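PDB 5OAW: phosphoacetylglucosamine mutase from Aspergillus lentulus, which interconverts N-acetylglucosamine 6-phosphate and N-acetylglucosamine 1-phosphate, a phosphomutase reaction on the route to UDP-N-acetylglucosamine. Local coordinates for residues 209-214 / 239-244; 275-280 / 292-297. All blocks are in the same frame, centred on the assembly; numbering follows the deposited sequence.

Contact 1. Residues 209-214 / 239-244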
ATOM      1  N   LYS A 209     -10.713 -21.463 -11.114  1.00 53.44           N
ATOM      2  CA  LYS A 209     -10.521 -22.888 -10.903  1.00 54.38           C
ATOM      3  C   LYS A 209      -9.656 -23.151  -9.684  1.00 54.76           C
ATOM      4  O   LYS A 209      -8.548 -22.615  -9.564  1.00 57.07           O
ATOM      5  CB  LYS A 209      -9.941 -23.549 -12.155  1.00 59.88           C
ATOM      6  CG  LYS A 209     -10.974 -23.766 -13.253  1.00 65.45           C
ATOM      7  CD  LYS A 209     -10.358 -24.443 -14.466  1.00 72.38           C
ATOM      8  CE  LYS A 209     -11.400 -24.767 -15.528  1.00 70.91           C
ATOM      9  NZ  LYS A 209     -10.772 -25.448 -16.695  1.00 69.86           N
ATOM     10  N   GLY A 210     -10.173 -23.974  -8.776  1.00 54.56           N
ATOM     11  CA  GLY A 210      -9.461 -24.343  -7.552  1.00 50.31           C
ATOM     12  C   GLY A 210      -9.683 -23.345  -6.437  1.00 49.78           C
ATOM     13  O   GLY A 210     -10.099 -22.216  -6.673  1.00 53.56           O
ATOM     14  N   SER A 211      -9.397 -23.760  -5.214  1.00 51.00           N
ATOM     15  CA  SER A 211      -9.615 -22.907  -4.058  1.00 50.71           C
ATOM     16  C   SER A 211      -8.493 -21.890  -3.879  1.00 50.77           C
ATOM     17  O   SER A 211      -7.385 -22.087  -4.376  1.00 54.46           O
ATOM     18  CB  SER A 211      -9.740 -23.769  -2.811  1.00 51.40           C
ATOM     19  OG  SER A 211      -8.528 -24.443  -2.552  1.00 52.59           O
ATOM     20  N   LEU A 212      -8.800 -20.805  -3.173  1.00 46.62           N
ATOM     21  CA  LEU A 212      -7.801 -19.835  -2.736  1.00 43.50           C
ATOM     22  C   LEU A 212      -7.773 -19.750  -1.197  1.00 42.62           C
ATOM     23  O   LEU A 212      -8.756 -19.351  -0.579  1.00 46.30           O
ATOM     24  CB  LEU A 212      -8.060 -18.459  -3.383  1.00 39.94           C
ATOM     25  CG  LEU A 212      -7.204 -17.322  -2.823  1.00 38.00           C
ATOM     26  CD1 LEU A 212      -5.793 -17.422  -3.344  1.00 36.80           C
ATOM     27  CD2 LEU A 212      -7.784 -15.955  -3.124  1.00 37.05           C
ATOM     28  N   THR A 213      -6.652 -20.143  -0.598  1.00 43.10           N
ATOM     29  CA  THR A 213      -6.463 -20.138   0.851  1.00 41.34           C
ATOM     30  C   THR A 213      -5.790 -18.832   1.229  1.00 42.07           C
ATOM     31  O   THR A 213      -4.617 -18.615   0.938  1.00 44.93           O
ATOM     32  CB  THR A 213      -5.627 -21.361   1.303  1.00 42.17           C
ATOM     33  OG1 THR A 213      -6.186 -22.536   0.718  1.00 45.46           O
ATOM     34  CG2 THR A 213      -5.600 -21.541   2.837  1.00 37.88           C
ATOM     35  N   VAL A 214      -6.564 -17.958   1.861  1.00 43.07           N
ATOM     36  CA  VAL A 214      -6.118 -16.627   2.252  1.00 41.78           C
ATOM     37  C   VAL A 214      -5.814 -16.543   3.744  1.00 43.00           C
ATOM     38  O   VAL A 214      -6.718 -16.647   4.573  1.00 45.42           O
ATOM     39  CB  VAL A 214      -7.193 -15.568   1.929  1.00 41.61           C
ATOM     40  CG1 VAL A 214      -6.684 -14.145   2.174  1.00 37.19           C
ATOM     41  CG2 VAL A 214      -7.693 -15.737   0.509  1.00 41.86           C
ATOM     42  N   ASP A 239     -13.774 -19.908  -4.737  1.00 60.80           N
ATOM     43  CA  ASP A 239     -13.996 -20.291  -3.347  1.00 59.48           C
ATOM     44  C   ASP A 239     -12.790 -20.031  -2.437  1.00 51.25           C
ATOM     45  O   ASP A 239     -11.690 -20.539  -2.644  1.00 48.44           O
ATOM     46  CB  ASP A 239     -14.712 -21.662  -3.196  1.00 67.14           C
ATOM     47  CG  ASP A 239     -13.811 -22.775  -2.714  1.00 70.83           C
ATOM     48  OD1 ASP A 239     -14.007 -23.260  -1.569  1.00 71.81           O
ATOM     49  OD2 ASP A 239     -12.927 -23.179  -3.492  1.00 80.68           O
ATOM     50  N   ILE A 240     -13.042 -19.192  -1.442  1.00 47.38           N
ATOM     51  CA  ILE A 240     -12.012 -18.682  -0.557  1.00 47.05           C
ATOM     52  C   ILE A 240     -12.071 -19.475   0.742  1.00 48.57           C
ATOM     53  O   ILE A 240     -13.149 -19.719   1.275  1.00 50.40           O
ATOM     54  CB  ILE A 240     -12.183 -17.155  -0.340  1.00 44.85           C
ATOM     55  CG1 ILE A 240     -11.873 -16.414  -1.651  1.00 45.11           C
ATOM     56  CG2 ILE A 240     -11.267 -16.642   0.758  1.00 45.43           C
ATOM     57  CD1 ILE A 240     -12.375 -14.991  -1.775  1.00 44.38           C
ATOM     58  N   LYS A 241     -10.910 -19.922   1.204  1.00 47.82           N
ATOM     59  CA  LYS A 241     -10.771 -20.517   2.509  1.00 48.53           C
ATOM     60  C   LYS A 241     -10.009 -19.528   3.379  1.00 47.89           C
ATOM     61  O   LYS A 241      -8.840 -19.225   3.104  1.00 51.69           O
ATOM     62  CB  LYS A 241     -10.022 -21.838   2.392  1.00 50.82           C
ATOM     63  CG  LYS A 241     -10.893 -23.014   1.990  1.00 56.42           C
ATOM     64  CD  LYS A 241     -10.162 -23.935   1.019  1.00 63.03           C
ATOM     65  CE  LYS A 241     -10.190 -25.388   1.468  1.00 65.13           C
ATOM     66  NZ  LYS A 241      -9.156 -25.654   2.516  1.00 65.82           N
ATOM     67  N   ILE A 242     -10.668 -19.017   4.412  1.00 41.83           N
ATOM     68  CA  ILE A 242     -10.043 -18.051   5.329  1.00 41.99           C
ATOM     69  C   ILE A 242      -9.309 -18.804   6.430  1.00 44.58           C
ATOM     70  O   ILE A 242      -9.872 -19.711   7.043  1.00 46.73           O
ATOM     71  CB  ILE A 242     -11.061 -17.042   5.917  1.00 38.33           C
ATOM     72  CG1 ILE A 242     -11.510 -16.069   4.819  1.00 40.46           C
ATOM     73  CG2 ILE A 242     -10.454 -16.254   7.081  1.00 39.06           C
ATOM     74  CD1 ILE A 242     -12.863 -15.442   5.035  1.00 42.71           C
ATOM     75  N   VAL A 243      -8.040 -18.444   6.636  1.00 42.62           N
ATOM     76  CA  VAL A 243      -7.228 -18.932   7.752  1.00 40.95           C
ATOM     77  C   VAL A 243      -6.562 -17.744   8.428  1.00 39.95           C
ATOM     78  O   VAL A 243      -6.415 -16.677   7.824  1.00 40.42           O
ATOM     79  CB  VAL A 243      -6.174 -20.016   7.346  1.00 41.03           C
ATOM     80  CG1 VAL A 243      -6.856 -21.242   6.766  1.00 42.53           C
ATOM     81  CG2 VAL A 243      -5.133 -19.487   6.363  1.00 40.27           C
ATOM     82  N   ASN A 244      -6.161 -17.949   9.679  1.00 39.90           N
ATOM     83  CA  ASN A 244      -5.583 -16.918  10.532  1.00 39.97           C
ATOM     84  C   ASN A 244      -6.496 -15.693  10.593  1.00 42.48           C
ATOM     85  O   ASN A 244      -6.204 -14.634   9.997  1.00 40.29           O
ATOM     86  CB  ASN A 244      -4.145 -16.586  10.106  1.00 40.84           C
ATOM     87  CG  ASN A 244      -3.325 -17.837   9.780  1.00 42.89           C
ATOM     88  OD1 ASN A 244      -3.305 -18.818  10.538  1.00 44.03           O
ATOM     89  ND2 ASN A 244      -2.637 -17.804   8.655  1.00 40.69           N
TER
HETATM   90  O   HOH W   1      -6.569 -24.842   1.812  1.00 43.57           O
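Val214 lays its CG2 methyl across CG2 of Ile240, the two 3.7 Å apart, the closest meeting of apolar side chains between strands 211-214 and 239-243. The branch that touches follows from chi1 of -173°: CG1 takes the position opposite the backbone N, leaving CG2 beside that nitrogen, on the side of Ile240. The strands are parallel, with segment axes 4.7 Å apart and 23° between their directions. Four backbone bonds set the register: Leu212 N to Asp239 O, Lys241 N to Leu212 O, Val214 N to Lys241 O, and Val243 N to Val214 O.

On the other face, the bent Lys241 chain brings CD to 3.9 Å from Ser211 CB, while its ammonium group works through water. One water accepts from Lys241 NZ at 2.8 Å and is also hydrogen-bonded to Thr213 OG1 at 2.6 Å, bridging neighbouring strands.

With helix 221-231 as the crossover, the pair forms a beta-alpha-beta unit of domain II. Leu225 and Ile229 of that helix cover Val214 and Ile240, Met432 of helix 428-441 reaches Leu212 and Ile240, and strand 279-283 flanks 211-215 on the side away from 239-243, one of the sheet's two outermost strands.

Contact 2. Residues 275-280 / 292-297. Unlike the reference sequence in segment 275-280: Ile276 (reference Val).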
ATOM      1  N   SER A 275      -2.188 -27.818   0.930  1.00 56.40           N
ATOM      2  CA  SER A 275      -1.616 -28.983   0.261  1.00 52.37           C
ATOM      3  C   SER A 275      -0.672 -28.537  -0.832  1.00 52.51           C
ATOM      4  O   SER A 275      -0.510 -27.344  -1.088  1.00 51.32           O
ATOM      5  CB  SER A 275      -2.722 -29.839  -0.370  1.00 54.13           C
ATOM      6  OG  SER A 275      -3.668 -30.255   0.591  1.00 53.24           O
ATOM      7  N   ILE A 276      -0.057 -29.517  -1.479  1.00 52.99           N
ATOM      8  CA  ILE A 276       0.748 -29.297  -2.664  1.00 56.69           C
ATOM      9  C   ILE A 276      -0.176 -28.759  -3.752  1.00 53.73           C
ATOM     10  O   ILE A 276      -1.229 -29.333  -4.018  1.00 59.18           O
ATOM     11  CB  ILE A 276       1.487 -30.603  -3.086  1.00 59.27           C
ATOM     12  CG1 ILE A 276       2.726 -30.823  -2.204  1.00 58.66           C
ATOM     13  CG2 ILE A 276       1.891 -30.587  -4.563  1.00 63.22           C
ATOM     14  CD1 ILE A 276       3.301 -32.227  -2.270  1.00 61.92           C
ATOM     15  N   LEU A 277       0.224 -27.641  -4.348  1.00 52.06           N
ATOM     16  CA  LEU A 277      -0.516 -26.975  -5.434  1.00 50.49           C
ATOM     17  C   LEU A 277      -1.755 -26.147  -5.048  1.00 49.55           C
ATOM     18  O   LEU A 277      -2.405 -25.590  -5.938  1.00 48.21           O
ATOM     19  CB  LEU A 277      -0.835 -27.938  -6.595  1.00 51.62           C
ATOM     20  CG  LEU A 277       0.313 -28.343  -7.534  1.00 53.37           C
ATOM     21  CD1 LEU A 277      -0.119 -29.475  -8.459  1.00 52.96           C
ATOM     22  CD2 LEU A 277       0.814 -27.157  -8.342  1.00 52.76           C
ATOM     23  N   ASP A 278      -2.077 -26.053  -3.751  1.00 47.48           N
ATOM     24  CA  ASP A 278      -3.098 -25.097  -3.277  1.00 48.07           C
ATOM     25  C   ASP A 278      -2.669 -23.648  -3.509  1.00 46.26           C
ATOM     26  O   ASP A 278      -1.618 -23.215  -2.999  1.00 52.36           O
ATOM     27  CB  ASP A 278      -3.404 -25.302  -1.788  1.00 49.27           C
ATOM     28  CG  ASP A 278      -4.368 -26.440  -1.532  1.00 53.21           C
ATOM     29  OD1 ASP A 278      -4.934 -26.980  -2.503  1.00 57.52           O
ATOM     30  OD2 ASP A 278      -4.575 -26.791  -0.350  1.00 57.18           O
ATOM     31  N   ARG A 279      -3.467 -22.908  -4.279  1.00 44.98           N
ATOM     32  CA  ARG A 279      -3.240 -21.471  -4.489  1.00 42.53           C
ATOM     33  C   ARG A 279      -3.516 -20.691  -3.192  1.00 44.19           C
ATOM     34  O   ARG A 279      -4.585 -20.823  -2.581  1.00 44.97           O
ATOM     35  CB  ARG A 279      -4.101 -20.964  -5.627  1.00 43.48           C
ATOM     36  CG  ARG A 279      -3.898 -19.492  -5.961  1.00 45.10           C
ATOM     37  CD  ARG A 279      -4.650 -19.091  -7.221  1.00 43.89           C
ATOM     38  NE  ARG A 279      -6.086 -19.048  -6.995  1.00 41.30           N
ATOM     39  CZ  ARG A 279      -6.934 -20.027  -7.306  1.00 42.39           C
ATOM     40  NH1 ARG A 279      -6.513 -21.151  -7.878  1.00 36.36           N
ATOM     41  NH2 ARG A 279      -8.225 -19.880  -7.036  1.00 44.32           N
ATOM     42  N   CYS A 280      -2.534 -19.901  -2.767  1.00 41.36           N
ATOM     43  CA  CYS A 280      -2.558 -19.263  -1.457  1.00 37.88           C
ATOM     44  C   CYS A 280      -2.235 -17.804  -1.559  1.00 36.38           C
ATOM     45  O   CYS A 280      -1.610 -17.393  -2.530  1.00 33.55           O
ATOM     46  CB  CYS A 280      -1.510 -19.887  -0.544  1.00 37.75           C
ATOM     47  SG  CYS A 280      -1.937 -21.521   0.043  1.00 40.48           S
ATOM     48  N   TYR A 292       0.894 -13.711  -3.220  1.00 40.24           N
ATOM     49  CA  TYR A 292       0.531 -15.070  -3.497  1.00 40.56           C
ATOM     50  C   TYR A 292       1.721 -15.991  -3.266  1.00 41.66           C
ATOM     51  O   TYR A 292       2.871 -15.547  -3.221  1.00 38.07           O
ATOM     52  CB  TYR A 292      -0.001 -15.166  -4.919  1.00 38.29           C
ATOM     53  CG  TYR A 292      -1.466 -14.830  -5.026  1.00 37.95           C
ATOM     54  CD1 TYR A 292      -1.956 -13.533  -4.743  1.00 39.48           C
ATOM     55  CD2 TYR A 292      -2.376 -15.805  -5.422  1.00 37.47           C
ATOM     56  CE1 TYR A 292      -3.321 -13.241  -4.849  1.00 39.35           C
ATOM     57  CE2 TYR A 292      -3.732 -15.527  -5.528  1.00 37.16           C
ATOM     58  CZ  TYR A 292      -4.206 -14.258  -5.239  1.00 38.22           C
ATOM     59  OH  TYR A 292      -5.556 -14.029  -5.372  1.00 37.79           O
ATOM     60  N   TYR A 293       1.409 -17.268  -3.065  1.00 43.03           N
ATOM     61  CA  TYR A 293       2.389 -18.327  -2.908  1.00 42.82           C
ATOM     62  C   TYR A 293       1.762 -19.694  -3.103  1.00 45.19           C
ATOM     63  O   TYR A 293       0.551 -19.844  -3.013  1.00 49.58           O
ATOM     64  CB  TYR A 293       3.118 -18.238  -1.565  1.00 39.92           C
ATOM     65  CG  TYR A 293       2.245 -18.123  -0.346  1.00 40.54           C
ATOM     66  CD1 TYR A 293       1.846 -19.264   0.368  1.00 37.91           C
ATOM     67  CD2 TYR A 293       1.838 -16.867   0.124  1.00 41.51           C
ATOM     68  CE1 TYR A 293       1.071 -19.145   1.509  1.00 39.79           C
ATOM     69  CE2 TYR A 293       1.049 -16.744   1.257  1.00 40.54           C
ATOM     70  CZ  TYR A 293       0.672 -17.882   1.941  1.00 40.67           C
ATOM     71  OH  TYR A 293      -0.114 -17.757   3.062  1.00 46.06           O
ATOM     72  N   PHE A 294       2.589 -20.685  -3.411  1.00 48.31           N
ATOM     73  CA  PHE A 294       2.134 -22.065  -3.566  1.00 46.80           C
ATOM     74  C   PHE A 294       3.281 -23.036  -3.347  1.00 48.14           C
ATOM     75  O   PHE A 294       4.449 -22.651  -3.408  1.00 46.55           O
ATOM     76  CB  PHE A 294       1.424 -22.297  -4.912  1.00 46.48           C
ATOM     77  CG  PHE A 294       2.339 -22.405  -6.103  1.00 50.80           C
ATOM     78  CD1 PHE A 294       2.609 -23.655  -6.680  1.00 51.80           C
ATOM     79  CD2 PHE A 294       2.903 -21.266  -6.688  1.00 54.42           C
ATOM     80  CE1 PHE A 294       3.442 -23.771  -7.793  1.00 51.20           C
ATOM     81  CE2 PHE A 294       3.737 -21.371  -7.805  1.00 54.90           C
ATOM     82  CZ  PHE A 294       4.007 -22.629  -8.358  1.00 55.67           C
ATOM     83  N   LEU A 295       2.934 -24.286  -3.051  1.00 49.54           N
ATOM     84  CA  LEU A 295       3.918 -25.345  -2.926  1.00 52.06           C
ATOM     85  C   LEU A 295       4.020 -26.102  -4.239  1.00 52.57           C
ATOM     86  O   LEU A 295       3.012 -26.574  -4.778  1.00 54.99           O
ATOM     87  CB  LEU A 295       3.606 -26.248  -1.726  1.00 53.48           C
ATOM     88  CG  LEU A 295       3.746 -25.511  -0.377  1.00 55.57           C
ATOM     89  CD1 LEU A 295       2.784 -26.055   0.664  1.00 56.24           C
ATOM     90  CD2 LEU A 295       5.176 -25.519   0.157  1.00 56.70           C
ATOM     91  N   ASP A 296       5.244 -26.140  -4.766  1.00 54.90           N
ATOM     92  CA  ASP A 296       5.646 -26.906  -5.950  1.00 58.91           C
ATOM     93  C   ASP A 296       5.080 -28.297  -6.006  1.00 61.01           C
ATOM     94  O   ASP A 296       4.838 -28.921  -4.964  1.00 59.71           O
ATOM     95  CB  ASP A 296       7.158 -27.118  -5.899  1.00 62.64           C
ATOM     96  CG  ASP A 296       7.893 -26.394  -6.982  1.00 68.93           C
ATOM     97  OD1 ASP A 296       7.264 -26.031  -8.001  1.00 75.06           O
ATOM     98  OD2 ASP A 296       9.118 -26.200  -6.814  1.00 71.45           O
ATOM     99  N   GLU A 297       4.958 -28.814  -7.226  1.00 65.05           N
ATOM    100  CA  GLU A 297       4.699 -30.246  -7.458  1.00 71.95           C
ATOM    101  C   GLU A 297       5.710 -31.127  -6.684  1.00 72.11           C
ATOM    102  O   GLU A 297       5.416 -32.278  -6.354  1.00 71.35           O
ATOM    103  CB  GLU A 297       4.708 -30.557  -8.961  1.00 72.27           C
ATOM    104  CG  GLU A 297       4.211 -29.402  -9.828  1.00 77.59           C
ATOM    105  CD  GLU A 297       3.556 -29.840 -11.123  1.00 81.08           C
ATOM    106  OE1 GLU A 297       2.404 -29.429 -11.367  1.00 79.68           O
ATOM    107  OE2 GLU A 297       4.191 -30.579 -11.909  1.00 88.24           O
TER
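Cys280 sets its CB over one face of the Tyr293 ring, a CH-pi contact inside the beta hairpin of strands 279-283 and 290-295. CB stands 3.8 Å from the centroid of the Tyr293 ring, offset toward the CD1-CE1 side of the rim. Tyr293 makes this possible by placing CG between its own backbone N and carbonyl carbon (chi1 51°), which folds the ring back toward the partner strand; the Cys280 sulfur reaches it only obliquely. These residues form an antiparallel hydrogen-bonded pair, but an uneven one: Tyr293 N gives a 3.1 Å bond to Cys280 O, whereas the return bond from Cys280 N to Tyr293 O is weak.

On the opposite face, Arg279 and Tyr292 run side by side. Arg279 CG meets the edge of the Tyr292 ring, 4.0 Å from CE2, with guanidinium and ring planes 18° apart. Both polar ends reach Glu436 of helix 428-441, Arg279 by a salt bridge and Tyr292 by a hydrogen bond, consistent with this carboxylate holding the two groups alongside each other.

Toward the N-terminal end of 275-280, a type II turn runs from Ser275 to Asp278, where Asp278 OD2 accepts from Ser275 N. At this turn, Leu277 N donates to Leu295 O over 3.0 Å, in the carbonyl plane and with 141° at the hydrogen.

Followed from the N terminus, the chain completes the first sheet (strands 32-33 to 155-161) before strand 211-215, then passes through helix 221-231 and returns in strand 239-243, where contact 1 closes a loop with 24 residues between its segments. It then runs through helix 259-265 to 275-280, makes the short hairpin connection and closes contact 2 at 292-297. The two closures are thus in series, neither enclosing nor crossing the other. In space they join at strands 211-215 and 279-283, neighbours in one mixed sheet: Thr213 N lies 2.9 Å from Arg279 O, a probable hydrogen bond. Together they link the parallel crossover to the antiparallel hairpin, whose tip carries the magnesium-binding Asp284, Asp286 and Asp288.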